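Side-chain contacts in hypothetical protein (Chlorobium tepidum, PDB 2HR2), which is of unknown function but adopts a TPR-like alpha-alpha superhelix, a fold that in related proteins commonly serves as a scaffold for binding other proteins: residues Gln19-Leu22 against Asp28-Ala31; Asn33-Met38 against Phe73-His78; Glu39-Met44 against Phe50-Phe55; His85-Arg90 against Lys99-Ala104. All coordinates share one frame; numbering follows the deposited sequence.

Contact 1 of 4, residues Gln19-Leu22 against Asp28-Ala31; sequences QRQL and DEAA
Ala30 is held against Gln21 and Leu22, and this apolar touch lets helix 4-24 and helix 27-41 come close where the chain reverses: the CA atoms of Gln21 and Ala30 lie 5.3 Å apart. Leu22 brings one branch tip, CD2, to within 3.7 Å of Ala30 CB. Gln21 CB lies 3.9 Å from the same Ala30 CB. Leu22 starts out at an angle to the neighbouring helix, and its CD2 branch turns in to the methyl group while CD1 extends the chain. Beyond the alanine, Leu22 also rests on Glu65 and Ala66 of helix 52-69, so the buried side of the pair is closed by the third helix.

Polar groups take part mainly by packing. With CG beside the backbone N (chi1 -71°) and the rest of the chain extended, the amide of Gln21 reaches across to Glu29 and lays NE2 against its aliphatic root, 3.5 Å from Glu29 CB. The two side chains cross at about a right angle, and Glu29 bends at its second torsion (73°), which carries its carboxylate away from the amide. Gln21 OE1 sits 3.4 Å from Glu29 O, a meeting of two acceptors and hence not a bond. Its hydrogen-bonding partner is Asn33 ND2, one turn further along the same helix, and this bond helps fix the rotation of the amide.

A small alanine at the close approach of two consecutive helices, with Gln21 and Leu22 of the other helix against it, suits the tight helical hairpin from which TPR-like superhelices are built.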
loop_
_atom_site.group_PDB
_atom_site.type_symbol
_atom_site.label_atom_id
_atom_site.label_comp_id
_atom_site.label_asym_id
_atom_site.label_seq_id
_atom_site.Cartn_x
_atom_site.Cartn_y
_atom_site.Cartn_z
ATOM N N GLN A 19 7.281 -6.960 -3.981
ATOM C CA GLN A 19 6.317 -7.665 -3.133
ATOM C C GLN A 19 6.952 -8.795 -2.319
ATOM O O GLN A 19 6.587 -8.980 -1.154
ATOM C CB GLN A 19 5.134 -8.148 -3.962
ATOM C CG GLN A 19 4.259 -6.989 -4.439
ATOM C CD GLN A 19 3.298 -7.379 -5.541
ATOM O OE1 GLN A 19 3.311 -8.511 -6.029
ATOM N NE2 GLN A 19 2.467 -6.431 -5.956
ATOM N N ARG A 20 7.885 -9.542 -2.909
ATOM C CA ARG A 20 8.588 -10.597 -2.174
ATOM C C ARG A 20 9.497 -9.975 -1.116
ATOM O O ARG A 20 9.638 -10.509 -0.013
ATOM C CB ARG A 20 9.410 -11.502 -3.103
ATOM C CG ARG A 20 8.580 -12.258 -4.127
ATOM C CD ARG A 20 9.300 -13.496 -4.656
ATOM N NE ARG A 20 10.645 -13.215 -5.158
ATOM C CZ ARG A 20 10.926 -12.688 -6.349
ATOM N NH1 ARG A 20 9.963 -12.332 -7.198
ATOM N NH2 ARG A 20 12.189 -12.492 -6.680
ATOM N N GLN A 21 10.104 -8.844 -1.460
ATOM C CA GLN A 21 10.990 -8.132 -0.546
ATOM C C GLN A 21 10.238 -7.563 0.669
ATOM O O GLN A 21 10.780 -7.540 1.766
ATOM C CB GLN A 21 11.760 -7.052 -1.307
ATOM C CG GLN A 21 12.805 -7.656 -2.230
ATOM C CD GLN A 21 13.380 -6.688 -3.256
ATOM O OE1 GLN A 21 12.733 -5.723 -3.675
ATOM N NE2 GLN A 21 14.605 -6.971 -3.686
ATOM N N LEU A 22 8.999 -7.110 0.475
ATOM C CA LEU A 22 8.184 -6.619 1.591
ATOM C C LEU A 22 7.948 -7.750 2.581
ATOM O O LEU A 22 8.098 -7.564 3.782
ATOM C CB LEU A 22 6.834 -6.075 1.124
ATOM C CG LEU A 22 6.808 -4.749 0.355
ATOM C CD1 LEU A 22 5.426 -4.495 -0.250
ATOM C CD2 LEU A 22 7.234 -3.582 1.244
ATOM N N ASP A 28 14.180 -1.377 2.206
ATOM C CA ASP A 28 15.007 -0.499 1.373
ATOM C C ASP A 28 14.934 -0.926 -0.093
ATOM O O ASP A 28 14.725 -0.101 -0.982
ATOM C CB ASP A 28 16.484 -0.542 1.802
ATOM C CG ASP A 28 16.746 0.140 3.144
ATOM O OD1 ASP A 28 16.249 1.263 3.363
ATOM O OD2 ASP A 28 17.492 -0.427 3.971
ATOM N N GLU A 29 15.095 -2.224 -0.335
ATOM C CA GLU A 29 15.067 -2.771 -1.697
ATOM C C GLU A 29 13.666 -2.703 -2.286
ATOM O O GLU A 29 13.500 -2.400 -3.462
ATOM C CB GLU A 29 15.565 -4.225 -1.758
ATOM C CG GLU A 29 17.060 -4.430 -1.484
ATOM C CD GLU A 29 17.447 -4.241 -0.013
ATOM O OE1 GLU A 29 16.544 -3.990 0.822
ATOM O OE2 GLU A 29 18.657 -4.341 0.308
ATOM N N ALA A 30 12.668 -2.992 -1.459
ATOM C CA ALA A 30 11.279 -2.963 -1.889
ATOM C C ALA A 30 10.860 -1.571 -2.352
ATOM O O ALA A 30 10.181 -1.426 -3.369
ATOM C CB ALA A 30 10.372 -3.434 -0.757
ATOM N N ALA A 31 11.261 -0.553 -1.600
ATOM C CA ALA A 31 10.935 0.823 -1.950
ATOM C C ALA A 31 11.559 1.181 -3.290
ATOM O O ALA A 31 10.899 1.758 -4.147
ATOM C CB ALA A 31 11.411 1.774 -0.878
#

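Contact 2 of 4, residues Asn33-Met38 against Phe73-His78; sequences NCRRAM and FDEALH
Arg35 and Glu75 reach toward each other from two helices whose backbones stay well apart, with 12.4 Å between their CA atoms. The link is a long salt bridge, NH2 of Arg35 to OE1 of Glu75 at 3.6 Å, in which the carboxylate oxygen lies at the edge of the guanidinium, near its plane. The two flat groups themselves stand almost perpendicular, 82° apart, so a single nitrogen faces a single oxygen and a two-pronged pairing does not form. Both chains are stretched out to span the gap, Arg35 from CG to NE and Glu75 beyond CG.

In the alpha-alpha superhelix, helix 27-41 and helix 73-90 are separated along the chain by helix 52-69, and the ion pair bridges them on the exposed side. Dense packing belongs to the other sides of the same helices: Cys34 and Ala37 press on Ala18 and Ala14 of helix 4-24, the selenomethionine Met38 lies on Cys59 and His60, and Leu77 is buried against helix 97-114.

A second solvent-side arginine stays within its own helix. Arg36 NH2 donates to Asn33 OD1 over 3.2 Å, from above the carbonyl plane, with a weak second bond from NE.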
loop_
_atom_site.group_PDB
_atom_site.type_symbol
_atom_site.label_atom_id
_atom_site.label_comp_id
_atom_site.label_asym_id
_atom_site.label_seq_id
_atom_site.Cartn_x
_atom_site.Cartn_y
_atom_site.Cartn_z
ATOM N N ASN A 33 12.480 -0.859 -5.744
ATOM C CA ASN A 33 11.806 -1.599 -6.821
ATOM C C ASN A 33 10.410 -1.080 -7.167
ATOM O O ASN A 33 9.997 -1.178 -8.321
ATOM C CB ASN A 33 11.744 -3.099 -6.520
ATOM C CG ASN A 33 13.036 -3.816 -6.839
ATOM O OD1 ASN A 33 13.750 -3.449 -7.764
ATOM N ND2 ASN A 33 13.323 -4.869 -6.094
ATOM N N CYS A 34 9.680 -0.554 -6.185
ATOM C CA CYS A 34 8.371 0.050 -6.452
ATOM C C CYS A 34 8.520 1.305 -7.295
ATOM O O CYS A 34 7.761 1.509 -8.240
ATOM C CB CYS A 34 7.653 0.420 -5.162
ATOM S SG CYS A 34 7.109 -0.988 -4.207
ATOM N N ARG A 35 9.481 2.152 -6.940
ATOM C CA ARG A 35 9.741 3.363 -7.701
ATOM C C ARG A 35 10.227 2.989 -9.099
ATOM O O ARG A 35 9.823 3.606 -10.088
ATOM C CB ARG A 35 10.792 4.237 -7.023
ATOM C CG ARG A 35 10.467 4.723 -5.617
ATOM C CD ARG A 35 11.592 5.634 -5.141
ATOM N NE ARG A 35 11.796 5.644 -3.690
ATOM C CZ ARG A 35 11.122 6.376 -2.805
ATOM N NH1 ARG A 35 10.121 7.168 -3.176
ATOM N NH2 ARG A 35 11.442 6.295 -1.518
ATOM N N ARG A 36 11.086 1.974 -9.179
ATOM C CA ARG A 36 11.617 1.521 -10.463
ATOM C C ARG A 36 10.501 0.980 -11.359
ATOM O O ARG A 36 10.501 1.224 -12.561
ATOM C CB ARG A 36 12.709 0.467 -10.266
ATOM C CG ARG A 36 13.425 0.095 -11.564
ATOM C CD ARG A 36 14.707 -0.701 -11.324
ATOM N NE ARG A 36 14.467 -2.035 -10.778
ATOM C CZ ARG A 36 14.076 -3.095 -11.486
ATOM N NH1 ARG A 36 13.839 -3.007 -12.788
ATOM N NH2 ARG A 36 13.895 -4.262 -10.880
ATOM N N ALA A 37 9.553 0.261 -10.764
ATOM C CA ALA A 37 8.424 -0.291 -11.509
ATOM C C ALA A 37 7.588 0.812 -12.159
ATOM O O ALA A 37 7.157 0.668 -13.303
ATOM C CB ALA A 37 7.553 -1.150 -10.608
HETATM N N MSE A 38 7.356 1.905 -11.433
HETATM C CA MSE A 38 6.610 3.040 -11.979
HETATM C C MSE A 38 7.399 3.783 -13.042
HETATM O O MSE A 38 6.838 4.186 -14.061
HETATM C CB MSE A 38 6.205 4.016 -10.879
HETATM C CG MSE A 38 5.084 3.488 -10.009
HETATM SE SE MSE A 38 4.522 4.718 -8.570
HETATM C CE MSE A 38 6.105 4.507 -7.295
ATOM N N PHE A 73 7.931 8.094 7.775
ATOM C CA PHE A 73 6.485 8.312 7.781
ATOM C C PHE A 73 5.931 9.408 6.879
ATOM O O PHE A 73 4.817 9.266 6.364
ATOM C CB PHE A 73 5.991 8.522 9.214
ATOM C CG PHE A 73 6.274 7.358 10.127
ATOM C CD1 PHE A 73 5.695 6.118 9.892
ATOM C CD2 PHE A 73 7.098 7.510 11.236
ATOM C CE1 PHE A 73 5.941 5.040 10.737
ATOM C CE2 PHE A 73 7.348 6.443 12.088
ATOM C CZ PHE A 73 6.767 5.204 11.837
ATOM N N ASP A 74 6.674 10.491 6.688
ATOM C CA ASP A 74 6.185 11.568 5.839
ATOM C C ASP A 74 6.019 11.067 4.400
ATOM O O ASP A 74 4.963 11.249 3.797
ATOM C CB ASP A 74 7.103 12.782 5.900
ATOM C CG ASP A 74 6.426 14.054 5.405
ATOM O OD1 ASP A 74 5.223 14.016 5.054
ATOM O OD2 ASP A 74 7.098 15.106 5.381
ATOM N N GLU A 75 7.050 10.417 3.865
ATOM C CA GLU A 75 6.987 9.868 2.510
ATOM C C GLU A 75 5.961 8.743 2.407
ATOM O O GLU A 75 5.307 8.589 1.378
ATOM C CB GLU A 75 8.360 9.367 2.056
ATOM C CG GLU A 75 9.428 10.460 1.940
ATOM C CD GLU A 75 10.787 9.934 1.477
ATOM O OE1 GLU A 75 10.899 8.726 1.149
ATOM O OE2 GLU A 75 11.747 10.740 1.436
ATOM N N ALA A 76 5.833 7.953 3.470
ATOM C CA ALA A 76 4.867 6.853 3.511
ATOM C C ALA A 76 3.439 7.372 3.395
ATOM O O ALA A 76 2.637 6.833 2.627
ATOM C CB ALA A 76 5.031 6.043 4.794
ATOM N N LEU A 77 3.135 8.422 4.151
ATOM C CA LEU A 77 1.812 9.028 4.138
ATOM C C LEU A 77 1.424 9.485 2.740
ATOM O O LEU A 77 0.307 9.227 2.291
ATOM C CB LEU A 77 1.769 10.217 5.106
ATOM C CG LEU A 77 0.453 10.986 5.230
ATOM C CD1 LEU A 77 -0.692 10.061 5.587
ATOM C CD2 LEU A 77 0.595 12.072 6.272
ATOM N N HIS A 78 2.348 10.157 2.058
ATOM C CA HIS A 78 2.079 10.653 0.707
ATOM C C HIS A 78 1.886 9.534 -0.310
ATOM O O HIS A 78 1.032 9.638 -1.188
ATOM C CB HIS A 78 3.098 11.710 0.277
ATOM C CG HIS A 78 2.806 13.054 0.873
ATOM N ND1 HIS A 78 1.956 13.962 0.274
ATOM C CD2 HIS A 78 3.178 13.612 2.050
ATOM C CE1 HIS A 78 1.849 15.036 1.035
ATOM N NE2 HIS A 78 2.580 14.849 2.120
#

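Contact 3 of 4, residues Glu39-Met44 against Phe50-Phe55; sequences EISHTM and FDHAGF
In the helix-loop-helix junction between helix 27-41 and helix 52-69, Ser41, His42 and Met44 meet Phe50, His52 and Phe55. The first helix runs out into a type I turn from Ser41 to Met44; the second begins behind the N-cap Asp51, whose OD1 accepts from Gly54 N. The selenomethionine Met44 bends at its third torsion and sets its methyl squarely over the Phe50 ring, CE 3.4 Å from the centroid and 1° off the normal. Its selenium lies over the same face, 4.2 Å from the centroid, a Met-aromatic contact. Phe50 in turn holds CD2 over a face of His52 and sets its CZ over a face of Phe55, toward the rim; Ser41 CB comes 3.8 Å from Phe55 CE2.

The imidazoles of His42 and His52 run nearly parallel but slid apart, their CD2 atoms 4.1 Å from each other. One polar bond joins the segments: His52 NE2 donates to Ser41 O over 3.1 Å, nearly in the ring plane but well above that of the carbonyl. Ser41 OG turns instead to Met38 O. Since Ser41 O belongs to the last turn of its helix, the helix end probably strengthens it as an acceptor, and the bond implies that His52 carries a proton on NE2.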
loop_
_atom_site.group_PDB
_atom_site.type_symbol
_atom_site.label_atom_id
_atom_site.label_comp_id
_atom_site.label_asym_id
_atom_site.label_seq_id
_atom_site.Cartn_x
_atom_site.Cartn_y
_atom_site.Cartn_z
ATOM N N GLU A 39 8.693 3.974 -12.799
ATOM C CA GLU A 39 9.562 4.641 -13.760
ATOM C C GLU A 39 9.495 3.929 -15.110
ATOM O O GLU A 39 9.400 4.580 -16.152
ATOM C CB GLU A 39 10.993 4.670 -13.226
ATOM C CG GLU A 39 11.982 5.487 -14.057
ATOM C CD GLU A 39 13.327 5.679 -13.355
ATOM O OE1 GLU A 39 13.501 5.162 -12.224
ATOM O OE2 GLU A 39 14.208 6.356 -13.933
ATOM N N ILE A 40 9.517 2.598 -15.080
ATOM C CA ILE A 40 9.432 1.785 -16.290
ATOM C C ILE A 40 8.050 1.878 -16.931
ATOM O O ILE A 40 7.939 2.018 -18.146
ATOM C CB ILE A 40 9.757 0.295 -15.999
ATOM C CG1 ILE A 40 11.222 0.137 -15.592
ATOM C CG2 ILE A 40 9.487 -0.573 -17.232
ATOM C CD1 ILE A 40 11.574 -1.225 -15.030
ATOM N N SER A 41 7.003 1.791 -16.117
ATOM C CA SER A 41 5.635 1.844 -16.634
ATOM C C SER A 41 5.336 3.158 -17.354
ATOM O O SER A 41 4.577 3.173 -18.321
ATOM C CB SER A 41 4.597 1.630 -15.531
ATOM O OG SER A 41 4.476 2.776 -14.710
ATOM N N HIS A 42 5.940 4.251 -16.891
ATOM C CA HIS A 42 5.729 5.559 -17.518
ATOM C C HIS A 42 6.614 5.849 -18.740
ATOM O O HIS A 42 6.553 6.947 -19.281
ATOM C CB HIS A 42 5.823 6.679 -16.477
ATOM C CG HIS A 42 4.737 6.619 -15.451
ATOM N ND1 HIS A 42 4.978 6.358 -14.119
ATOM C CD2 HIS A 42 3.393 6.732 -15.574
ATOM C CE1 HIS A 42 3.833 6.344 -13.460
ATOM N NE2 HIS A 42 2.856 6.564 -14.320
ATOM N N THR A 43 7.422 4.880 -19.174
ATOM C CA THR A 43 8.233 5.035 -20.388
ATOM C C THR A 43 7.524 4.428 -21.598
ATOM O O THR A 43 8.057 4.457 -22.709
ATOM C CB THR A 43 9.620 4.339 -20.286
ATOM O OG1 THR A 43 9.457 2.914 -20.265
ATOM C CG2 THR A 43 10.389 4.797 -19.055
HETATM N N MSE A 44 6.335 3.865 -21.384
HETATM C CA MSE A 44 5.563 3.268 -22.465
HETATM C C MSE A 44 4.899 4.345 -23.298
HETATM O O MSE A 44 4.589 5.418 -22.778
HETATM C CB MSE A 44 4.448 2.379 -21.901
HETATM C CG MSE A 44 4.866 0.999 -21.467
HETATM SE SE MSE A 44 3.355 0.021 -20.687
HETATM C CE MSE A 44 3.841 -0.038 -18.891
ATOM N N PHE A 50 -2.478 -0.639 -21.261
ATOM C CA PHE A 50 -1.916 -0.923 -19.947
ATOM C C PHE A 50 -2.728 -0.144 -18.914
ATOM O O PHE A 50 -3.113 0.998 -19.165
ATOM C CB PHE A 50 -0.456 -0.480 -19.919
ATOM C CG PHE A 50 0.262 -0.834 -18.669
ATOM C CD1 PHE A 50 0.802 -2.092 -18.511
ATOM C CD2 PHE A 50 0.428 0.098 -17.660
ATOM C CE1 PHE A 50 1.477 -2.424 -17.363
ATOM C CE2 PHE A 50 1.103 -0.224 -16.508
ATOM C CZ PHE A 50 1.633 -1.489 -16.358
ATOM N N ASP A 51 -2.997 -0.754 -17.763
ATOM C CA ASP A 51 -3.765 -0.093 -16.707
ATOM C C ASP A 51 -2.825 0.721 -15.811
ATOM O O ASP A 51 -2.437 0.268 -14.739
ATOM C CB ASP A 51 -4.543 -1.137 -15.893
ATOM C CG ASP A 51 -5.441 -0.517 -14.828
ATOM O OD1 ASP A 51 -5.656 0.714 -14.836
ATOM O OD2 ASP A 51 -5.943 -1.273 -13.976
ATOM N N HIS A 52 -2.473 1.927 -16.258
ATOM C CA HIS A 52 -1.568 2.803 -15.502
ATOM C C HIS A 52 -2.107 3.216 -14.140
ATOM O O HIS A 52 -1.362 3.231 -13.163
ATOM C CB HIS A 52 -1.218 4.069 -16.294
ATOM C CG HIS A 52 -0.251 3.839 -17.412
ATOM N ND1 HIS A 52 -0.652 3.563 -18.702
ATOM C CD2 HIS A 52 1.103 3.852 -17.435
ATOM C CE1 HIS A 52 0.411 3.413 -19.470
ATOM N NE2 HIS A 52 1.489 3.583 -18.725
ATOM N N ALA A 53 -3.387 3.561 -14.077
ATOM C CA ALA A 53 -4.005 3.988 -12.825
ATOM C C ALA A 53 -3.917 2.897 -11.757
ATOM O O ALA A 53 -3.481 3.150 -10.629
ATOM C CB ALA A 53 -5.449 4.383 -13.065
ATOM N N GLY A 54 -4.323 1.686 -12.131
ATOM C CA GLY A 54 -4.280 0.539 -11.232
ATOM C C GLY A 54 -2.869 0.115 -10.878
ATOM O O GLY A 54 -2.576 -0.149 -9.719
ATOM N N PHE A 55 -1.993 0.061 -11.875
ATOM C CA PHE A 55 -0.615 -0.336 -11.647
ATOM C C PHE A 55 0.103 0.639 -10.716
ATOM O O PHE A 55 0.815 0.212 -9.807
ATOM C CB PHE A 55 0.135 -0.462 -12.967
ATOM C CG PHE A 55 1.515 -1.022 -12.820
ATOM C CD1 PHE A 55 1.705 -2.386 -12.681
ATOM C CD2 PHE A 55 2.623 -0.191 -12.819
ATOM C CE1 PHE A 55 2.970 -2.913 -12.543
ATOM C CE2 PHE A 55 3.899 -0.711 -12.684
ATOM C CZ PHE A 55 4.071 -2.073 -12.545
#

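Contact 4 of 4, residues His85-Arg90 against Lys99-Ala104; sequences HYFNRR and KLWISA
Phe87 and Trp101 pack against each other where helix 73-90 and helix 97-114, successive helices of the TPR-like superhelix, cross. The two short segments make an angle of 131° between their N-to-C directions, well off antiparallel, with their axes 10.3 Å apart at the closest.

The aromatic pair is best read as a reciprocal CH-pi contact. The ring planes are near parallel, yet slid so far that they barely overlap, and each ring is instead met by the root of the other residue. Phe87 CB stands over the five-membered ring of Trp101, 3.5 Å from its centroid, while Trp101 CA lies over a face of the Phe87 ring, 3.9 Å from that centroid. The first torsions explain the exchange. Phe87 keeps CG beside its backbone N (chi1 -67°), whereas Trp101 swings CG anti to its own N (chi1 -168°), and the two side chains slide past each other in opposite directions. Phe87 O lies over a face of the indole's six-membered end, 3.5 Å from Trp101 CZ2, whereas the phenyl brings Phe87 CZ to 4.0 Å from Leu100 CB, one residue before the tryptophan.

Leu100 also leans on Phe58 of helix 52-69, Trp101 touches Leu84 of helix 73-90, and Phe87 is flanked by Glu97 of helix 97-114.

On the outer side, Asn88 starts out pointing away from the second helix, but its end folds back, and the side chain crosses that of Trp101 at about a right angle, the amide plane inclined to the indole. Its OD1 ends 3.6 Å from Trp101 NE1, near the indole nitrogen without being hydrogen-bonded to it.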
loop_
_atom_site.group_PDB
_atom_site.type_symbol
_atom_site.label_atom_id
_atom_site.label_comp_id
_atom_site.label_asym_id
_atom_site.label_seq_id
_atom_site.Cartn_x
_atom_site.Cartn_y
_atom_site.Cartn_z
ATOM N N HIS A 85 -6.303 7.454 -3.324
ATOM C CA HIS A 85 -7.013 8.310 -4.280
ATOM C C HIS A 85 -7.636 7.434 -5.371
ATOM O O HIS A 85 -8.732 7.714 -5.846
ATOM C CB HIS A 85 -6.068 9.353 -4.895
ATOM C CG HIS A 85 -6.740 10.315 -5.830
ATOM N ND1 HIS A 85 -7.459 11.406 -5.388
ATOM C CD2 HIS A 85 -6.783 10.362 -7.183
ATOM C CE1 HIS A 85 -7.928 12.075 -6.427
ATOM N NE2 HIS A 85 -7.530 11.464 -7.528
ATOM N N TYR A 86 -6.932 6.368 -5.748
ATOM C CA TYR A 86 -7.427 5.410 -6.737
ATOM C C TYR A 86 -8.447 4.440 -6.136
ATOM O O TYR A 86 -9.524 4.246 -6.699
ATOM C CB TYR A 86 -6.264 4.618 -7.350
ATOM C CG TYR A 86 -6.701 3.529 -8.309
ATOM C CD1 TYR A 86 -7.044 3.830 -9.625
ATOM C CD2 TYR A 86 -6.765 2.197 -7.903
ATOM C CE1 TYR A 86 -7.445 2.836 -10.507
ATOM C CE2 TYR A 86 -7.165 1.195 -8.779
ATOM C CZ TYR A 86 -7.503 1.525 -10.081
ATOM O OH TYR A 86 -7.896 0.545 -10.961
ATOM N N PHE A 87 -8.105 3.825 -5.005
ATOM C CA PHE A 87 -8.989 2.832 -4.383
ATOM C C PHE A 87 -10.347 3.384 -3.940
ATOM O O PHE A 87 -11.351 2.678 -4.021
ATOM C CB PHE A 87 -8.309 2.119 -3.209
ATOM C CG PHE A 87 -7.153 1.241 -3.608
ATOM C CD1 PHE A 87 -7.336 0.182 -4.485
ATOM C CD2 PHE A 87 -5.895 1.437 -3.061
ATOM C CE1 PHE A 87 -6.276 -0.635 -4.839
ATOM C CE2 PHE A 87 -4.830 0.618 -3.409
ATOM C CZ PHE A 87 -5.023 -0.420 -4.298
ATOM N N ASN A 88 -10.389 4.628 -3.475
ATOM C CA ASN A 88 -11.661 5.219 -3.070
ATOM C C ASN A 88 -12.573 5.460 -4.276
ATOM O O ASN A 88 -13.795 5.420 -4.141
ATOM C CB ASN A 88 -11.443 6.508 -2.271
ATOM C CG ASN A 88 -10.788 6.257 -0.913
ATOM O OD1 ASN A 88 -10.700 5.119 -0.434
ATOM N ND2 ASN A 88 -10.328 7.329 -0.285
ATOM N N ARG A 89 -11.983 5.678 -5.452
ATOM C CA ARG A 89 -12.749 5.905 -6.677
ATOM C C ARG A 89 -13.105 4.606 -7.409
ATOM O O ARG A 89 -14.284 4.332 -7.633
ATOM C CB ARG A 89 -11.981 6.834 -7.627
ATOM N N ARG A 90 -12.096 3.806 -7.764
ATOM C CA ARG A 90 -12.303 2.576 -8.557
ATOM C C ARG A 90 -11.944 1.260 -7.852
ATOM O O ARG A 90 -11.792 0.231 -8.514
ATOM C CB ARG A 90 -11.502 2.666 -9.876
ATOM C CG ARG A 90 -11.892 3.826 -10.801
ATOM C CD ARG A 90 -11.106 3.795 -12.118
ATOM N N LYS A 99 -6.813 -6.480 -0.970
ATOM C CA LYS A 99 -5.718 -6.701 -0.024
ATOM C C LYS A 99 -4.763 -5.506 -0.014
ATOM O O LYS A 99 -4.269 -5.106 1.041
ATOM C CB LYS A 99 -4.962 -7.992 -0.354
ATOM C CG LYS A 99 -5.815 -9.238 -0.175
ATOM C CD LYS A 99 -5.035 -10.523 -0.362
ATOM C CE LYS A 99 -4.585 -10.755 -1.793
ATOM N NZ LYS A 99 -3.839 -12.047 -1.889
ATOM N N LEU A 100 -4.509 -4.936 -1.188
ATOM C CA LEU A 100 -3.657 -3.751 -1.289
ATOM C C LEU A 100 -4.379 -2.490 -0.793
ATOM O O LEU A 100 -3.731 -1.571 -0.303
ATOM C CB LEU A 100 -3.130 -3.566 -2.717
ATOM C CG LEU A 100 -2.149 -4.641 -3.207
ATOM C CD1 LEU A 100 -1.798 -4.445 -4.675
ATOM C CD2 LEU A 100 -0.879 -4.659 -2.360
ATOM N N TRP A 101 -5.705 -2.446 -0.926
ATOM C CA TRP A 101 -6.492 -1.315 -0.430
ATOM C C TRP A 101 -6.310 -1.270 1.089
ATOM O O TRP A 101 -5.925 -0.240 1.643
ATOM C CB TRP A 101 -7.977 -1.500 -0.752
ATOM C CG TRP A 101 -8.859 -0.284 -0.552
ATOM C CD1 TRP A 101 -8.563 0.863 0.136
ATOM C CD2 TRP A 101 -10.230 -0.162 -0.951
ATOM N NE1 TRP A 101 -9.642 1.714 0.122
ATOM C CE2 TRP A 101 -10.680 1.105 -0.527
ATOM C CE3 TRP A 101 -11.112 -0.993 -1.653
ATOM C CZ2 TRP A 101 -11.968 1.560 -0.775
ATOM C CZ3 TRP A 101 -12.393 -0.538 -1.903
ATOM C CH2 TRP A 101 -12.810 0.727 -1.464
ATOM N N ILE A 102 -6.576 -2.401 1.745
ATOM C CA ILE A 102 -6.456 -2.522 3.197
ATOM C C ILE A 102 -5.041 -2.162 3.647
ATOM O O ILE A 102 -4.862 -1.457 4.641
ATOM C CB ILE A 102 -6.848 -3.947 3.688
ATOM C CG1 ILE A 102 -8.348 -4.185 3.479
ATOM C CG2 ILE A 102 -6.514 -4.127 5.180
ATOM C CD1 ILE A 102 -8.811 -5.593 3.770
ATOM N N SER A 103 -4.048 -2.640 2.906
ATOM C CA SER A 103 -2.649 -2.340 3.188
ATOM C C SER A 103 -2.382 -0.832 3.199
ATOM O O SER A 103 -1.714 -0.321 4.096
ATOM C CB SER A 103 -1.754 -3.020 2.143
ATOM O OG SER A 103 -0.399 -2.616 2.266
ATOM N N ALA A 104 -2.900 -0.130 2.196
ATOM C CA ALA A 104 -2.715 1.316 2.085
ATOM C C ALA A 104 -3.354 2.079 3.243
ATOM O O ALA A 104 -2.791 3.061 3.726
ATOM C CB ALA A 104 -3.265 1.815 0.761
#

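In the fold
Contacts 1 and 3 lie toward the two ends of helix 27-41, their centres about 19 Å apart: contact 1 ties that helix to helix 4-24 before it, and contact 3 ties it to helix 52-69 after it. Contact 2 starts from the same helix but skips one, reaching helix 73-90, so contact 3 falls within the chain it spans. Contact 4 then joins helix 73-90 to helix 97-114. Direct touches link the set: Gln21 to Asn33 between contacts 1 and 2, Ala37 to Phe55 between contacts 2 and 3, and Gly54 to Tyr86 between contacts 3 and 4. Neighbour-to-neighbour packing, supplemented by one longer surface link, thus connects the first five of the seven helices.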